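Local coordinates for protein carboxypeptidase 1 (Deinococcus radiodurans str. R1, PDB 5GIV) that probably releases amino acids one after another from the C-terminal end of peptides, acting as a zinc-dependent carboxypeptidase of the M32 family, at residues His16-Glu19 and Leu20-Phe23; Ser346-Arg349 and Thr350-Asp353. All blocks are in the same frame, centred on the assembly; numbering follows the deposited sequence.

Both contacts are short-range, each joining side chains a few residues apart on one continuous piece of chain, but they serve very different regions of the protein. Interaction 1 is two turns of the helix 8-36, which lies against helix 43-62 and meets the second subunit, Asp22 forming a salt bridge there. Interaction 2 is a pair of turns in the loop between helices 333-339 and 357-372, and its Arg349 side chain comes within about 8 Å of the bound zinc ion and about 7 Å of the side chain of its ligand Glu296. The two lie on opposite sides of the chain's centre, 38 Å between their centres and about 25 Å between nearest atoms. Interaction 1 lies away from the metal site.

Interaction 1: residues His16-Glu19 and Leu20-Phe23; sequences HWQE and LADF
His16 and Leu20 meet one helical turn apart, with Leu20 CD1 4.0 Å from His16 CD2, while the same methyl only skims the edge of the Trp17 indole. Four backbone hydrogen bonds, each from residue i+4 to residue i, join the turns, from Leu20 N to His16 O through to Phe23 N to Glu19 O, the last at 3.0 Å and nearly straight (176°). The tight part is the face turned to helix 43-62. There Glu19, its CG anti to the backbone N (chi1 -171°) and its chain extended, runs alongside Phe23 and brings OE1 to the ring edge, in plane, 3.7 Å from CE2; that carboxylate also makes a salt bridge to Arg60. A flat phenyl suits this place because it fills the helix interface with Leu53 and Leu56. The looser margin lies by Ala21, whose small, partly exposed CB rests 3.6 Å from Gln18 O. Asp22, buried at the subunit interface, crosses Gln18 at a slant, OD2 3.7 Å from Gln18 CG and salt-bridged to Arg48 of the second subunit. An asparagine at Asp22 would probably leave that Arg48 without its compensating charge. Such i to i+4 spacing characterises an alpha-helix, here packed among helices 43-62, 64-75 and 81-99.

Interaction 2: residues Ser346-Arg349 and Thr350-Asp353; sequences SLIR and TDAD
Ala352 N closes onto Arg349 O at 3.1 Å, completing the second of two overlapping beta turns that carry the chain toward helix 357-372. Backbone hydrogen bonds come first. The Ala352 bond is fairly straight at hydrogen (166°), yet the donor stands above the carbonyl plane; that of the preceding turn, Asp351 N to Ile348 O, is weak at 3.3 Å. Next come van der Waals contacts. The methyl Ile348 CG2, anti to the backbone N, lies 3.4 Å from the hydroxyl Thr350 OG1 and 3.9 Å from the carboxylate oxygen Asp351 OD2, a beta-branched side chain at the first position of the turn, alongside Asp351. Thr350 in turn lays CG2 over one face of the Arg349 guanidinium, 3.6 Å from NH2, so its methyl covers a flat cation. Charged and polar partners then fix Arg349: a bend at chi3 (56°) turns its end toward Asp407, its salt-bridge mate, with the hydroxyl of Tyr357 hydrogen-bonded to NH1 and Tyr422 making a cation-pi contact. A long, multiply bonding arginine thus suits a buried place, its side chain about 8 Å from the zinc ion. The wider loop is spanned by water 1, which is hydrogen-bonded to Ser346 OG at 2.8 Å and accepts a hydrogen bond from Asp353 N at 3.1 Å.

Interaction 1: residues His16-Glu19 and Leu20-Phe23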
loop_
_atom_site.group_PDB
_atom_site.type_symbol
_atom_site.label_atom_id
_atom_site.label_comp_id
_atom_site.label_asym_id
_atom_site.label_seq_id
_atom_site.Cartn_x
_atom_site.Cartn_y
_atom_site.Cartn_z
ATOM N N HIS A 16 -8.050 20.038 -13.062
ATOM C CA HIS A 16 -8.287 20.220 -11.636
ATOM C C HIS A 16 -9.143 19.098 -11.082
ATOM O O HIS A 16 -8.905 18.619 -9.966
ATOM C CB HIS A 16 -8.938 21.578 -11.384
ATOM C CG HIS A 16 -8.877 22.026 -9.957
ATOM N ND1 HIS A 16 -7.785 22.683 -9.428
ATOM C CD2 HIS A 16 -9.785 21.941 -8.956
ATOM C CE1 HIS A 16 -8.016 22.966 -8.159
ATOM N NE2 HIS A 16 -9.227 22.536 -7.850
ATOM N N TRP A 17 -10.153 18.671 -11.846
ATOM C CA TRP A 17 -10.971 17.542 -11.426
ATOM C C TRP A 17 -10.134 16.281 -11.288
ATOM O O TRP A 17 -10.287 15.530 -10.317
ATOM C CB TRP A 17 -12.121 17.330 -12.409
ATOM C CG TRP A 17 -13.217 18.353 -12.275
ATOM C CD1 TRP A 17 -13.512 19.105 -11.171
ATOM C CD2 TRP A 17 -14.152 18.744 -13.285
ATOM N NE1 TRP A 17 -14.577 19.937 -11.433
ATOM C CE2 TRP A 17 -14.988 19.732 -12.726
ATOM C CE3 TRP A 17 -14.362 18.360 -14.612
ATOM C CZ2 TRP A 17 -16.018 20.334 -13.446
ATOM C CZ3 TRP A 17 -15.388 18.968 -15.328
ATOM C CH2 TRP A 17 -16.203 19.934 -14.742
ATOM N N GLN A 18 -9.249 16.019 -12.252
ATOM C CA GLN A 18 -8.387 14.847 -12.146
ATOM C C GLN A 18 -7.452 14.966 -10.946
ATOM O O GLN A 18 -7.158 13.971 -10.275
ATOM C CB GLN A 18 -7.588 14.657 -13.434
ATOM C CG GLN A 18 -6.737 13.386 -13.466
ATOM C CD GLN A 18 -7.571 12.111 -13.494
ATOM O OE1 GLN A 18 -7.640 11.366 -12.508
ATOM N NE2 GLN A 18 -8.188 11.842 -14.640
ATOM N N GLU A 19 -6.994 16.183 -10.651
ATOM C CA GLU A 19 -6.136 16.385 -9.490
ATOM C C GLU A 19 -6.899 16.096 -8.203
ATOM O O GLU A 19 -6.341 15.527 -7.256
ATOM C CB GLU A 19 -5.566 17.810 -9.503
ATOM C CG GLU A 19 -4.483 18.076 -8.444
ATOM C CD GLU A 19 -3.860 19.463 -8.547
ATOM O OE1 GLU A 19 -3.478 20.028 -7.497
ATOM O OE2 GLU A 19 -3.746 19.997 -9.671
ATOM N N LEU A 20 -8.181 16.479 -8.152
ATOM C CA LEU A 20 -9.001 16.137 -6.994
ATOM C C LEU A 20 -9.161 14.630 -6.856
ATOM O O LEU A 20 -9.064 14.087 -5.752
ATOM C CB LEU A 20 -10.370 16.815 -7.083
ATOM C CG LEU A 20 -10.345 18.343 -6.950
ATOM C CD1 LEU A 20 -11.739 18.940 -7.089
ATOM C CD2 LEU A 20 -9.708 18.756 -5.621
ATOM N N ALA A 21 -9.424 13.940 -7.966
ATOM C CA ALA A 21 -9.526 12.485 -7.920
ATOM C C ALA A 21 -8.207 11.850 -7.492
ATOM O O ALA A 21 -8.197 10.872 -6.732
ATOM C CB ALA A 21 -9.970 11.949 -9.282
ATOM N N ASP A 22 -7.081 12.394 -7.965
ATOM C CA ASP A 22 -5.784 11.805 -7.631
ATOM C C ASP A 22 -5.458 11.977 -6.148
ATOM O O ASP A 22 -4.985 11.034 -5.497
ATOM C CB ASP A 22 -4.689 12.395 -8.523
ATOM C CG ASP A 22 -4.840 11.982 -9.982
ATOM O OD1 ASP A 22 -5.586 11.013 -10.253
ATOM O OD2 ASP A 22 -4.202 12.603 -10.862
ATOM N N PHE A 23 -5.711 13.164 -5.586
ATOM C CA PHE A 23 -5.607 13.288 -4.138
ATOM C C PHE A 23 -6.466 12.238 -3.453
ATOM O O PHE A 23 -6.025 11.584 -2.502
ATOM C CB PHE A 23 -6.034 14.683 -3.676
ATOM C CG PHE A 23 -4.930 15.700 -3.689
ATOM C CD1 PHE A 23 -3.942 15.682 -2.712
ATOM C CD2 PHE A 23 -4.904 16.706 -4.642
ATOM C CE1 PHE A 23 -2.923 16.623 -2.711
ATOM C CE2 PHE A 23 -3.886 17.659 -4.648
ATOM C CZ PHE A 23 -2.897 17.617 -3.677
#

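Interaction 2: residues Ser346-Arg349 and Thr350-Asp353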
loop_
_atom_site.group_PDB
_atom_site.type_symbol
_atom_site.label_atom_id
_atom_site.label_comp_id
_atom_site.label_asym_id
_atom_site.label_seq_id
_atom_site.Cartn_x
_atom_site.Cartn_y
_atom_site.Cartn_z
ATOM N N SER A 346 -30.182 -11.224 17.599
ATOM C CA SER A 346 -28.781 -11.222 17.991
ATOM C C SER A 346 -28.383 -9.797 18.353
ATOM O O SER A 346 -29.184 -8.863 18.254
ATOM C CB SER A 346 -27.886 -11.797 16.882
ATOM O OG SER A 346 -28.070 -11.110 15.648
ATOM N N LEU A 347 -27.140 -9.643 18.804
ATOM C CA LEU A 347 -26.643 -8.377 19.331
ATOM C C LEU A 347 -25.852 -7.544 18.320
ATOM O O LEU A 347 -25.918 -6.313 18.365
ATOM C CB LEU A 347 -25.742 -8.645 20.538
ATOM C CG LEU A 347 -26.370 -9.273 21.775
ATOM C CD1 LEU A 347 -25.273 -9.592 22.791
ATOM C CD2 LEU A 347 -27.437 -8.346 22.381
ATOM N N ILE A 348 -25.113 -8.176 17.414
ATOM C CA ILE A 348 -24.170 -7.474 16.552
ATOM C C ILE A 348 -24.863 -7.137 15.243
ATOM O O ILE A 348 -25.310 -8.036 14.518
ATOM C CB ILE A 348 -22.911 -8.315 16.295
ATOM C CG1 ILE A 348 -22.282 -8.778 17.616
ATOM C CG2 ILE A 348 -21.935 -7.543 15.405
ATOM C CD1 ILE A 348 -21.957 -7.658 18.562
ATOM N N ARG A 349 -24.933 -5.837 14.937
ATOM C CA ARG A 349 -25.628 -5.377 13.745
ATOM C C ARG A 349 -25.035 -5.990 12.485
ATOM O O ARG A 349 -25.767 -6.488 11.624
ATOM C CB ARG A 349 -25.588 -3.851 13.669
ATOM C CG ARG A 349 -26.139 -3.299 12.362
ATOM C CD ARG A 349 -25.928 -1.795 12.269
ATOM N NE ARG A 349 -24.515 -1.479 12.422
ATOM C CZ ARG A 349 -23.646 -1.468 11.420
ATOM N NH1 ARG A 349 -24.058 -1.730 10.184
ATOM N NH2 ARG A 349 -22.372 -1.183 11.654
ATOM N N THR A 350 -23.705 -5.956 12.352
ATOM C CA THR A 350 -23.075 -6.377 11.101
ATOM C C THR A 350 -23.279 -7.859 10.798
ATOM O O THR A 350 -23.200 -8.253 9.630
ATOM C CB THR A 350 -21.577 -6.047 11.107
ATOM O OG1 THR A 350 -20.971 -6.552 12.301
ATOM C CG2 THR A 350 -21.359 -4.557 11.049
ATOM N N ASP A 351 -23.544 -8.687 11.803
ATOM C CA ASP A 351 -23.757 -10.113 11.595
ATOM C C ASP A 351 -25.229 -10.508 11.534
ATOM O O ASP A 351 -25.530 -11.696 11.410
ATOM C CB ASP A 351 -23.085 -10.912 12.712
ATOM C CG ASP A 351 -21.596 -10.669 12.785
ATOM O OD1 ASP A 351 -21.008 -10.228 11.774
ATOM O OD2 ASP A 351 -21.011 -10.954 13.853
ATOM N N ALA A 352 -26.148 -9.555 11.633
ATOM C CA ALA A 352 -27.552 -9.895 11.783
ATOM C C ALA A 352 -28.128 -10.394 10.462
ATOM O O ALA A 352 -27.691 -9.998 9.378
ATOM C CB ALA A 352 -28.341 -8.692 12.304
ATOM N N ASP A 353 -29.099 -11.295 10.571
ATOM C CA ASP A 353 -29.693 -11.981 9.429
ATOM C C ASP A 353 -30.569 -11.035 8.600
ATOM O O ASP A 353 -30.821 -9.880 8.959
ATOM C CB ASP A 353 -30.527 -13.153 9.916
ATOM C CG ASP A 353 -31.665 -12.700 10.804
ATOM O OD1 ASP A 353 -32.698 -12.258 10.267
ATOM O OD2 ASP A 353 -31.514 -12.753 12.041
HETATM O O HOH W 1 -29.100 -12.459 13.441
#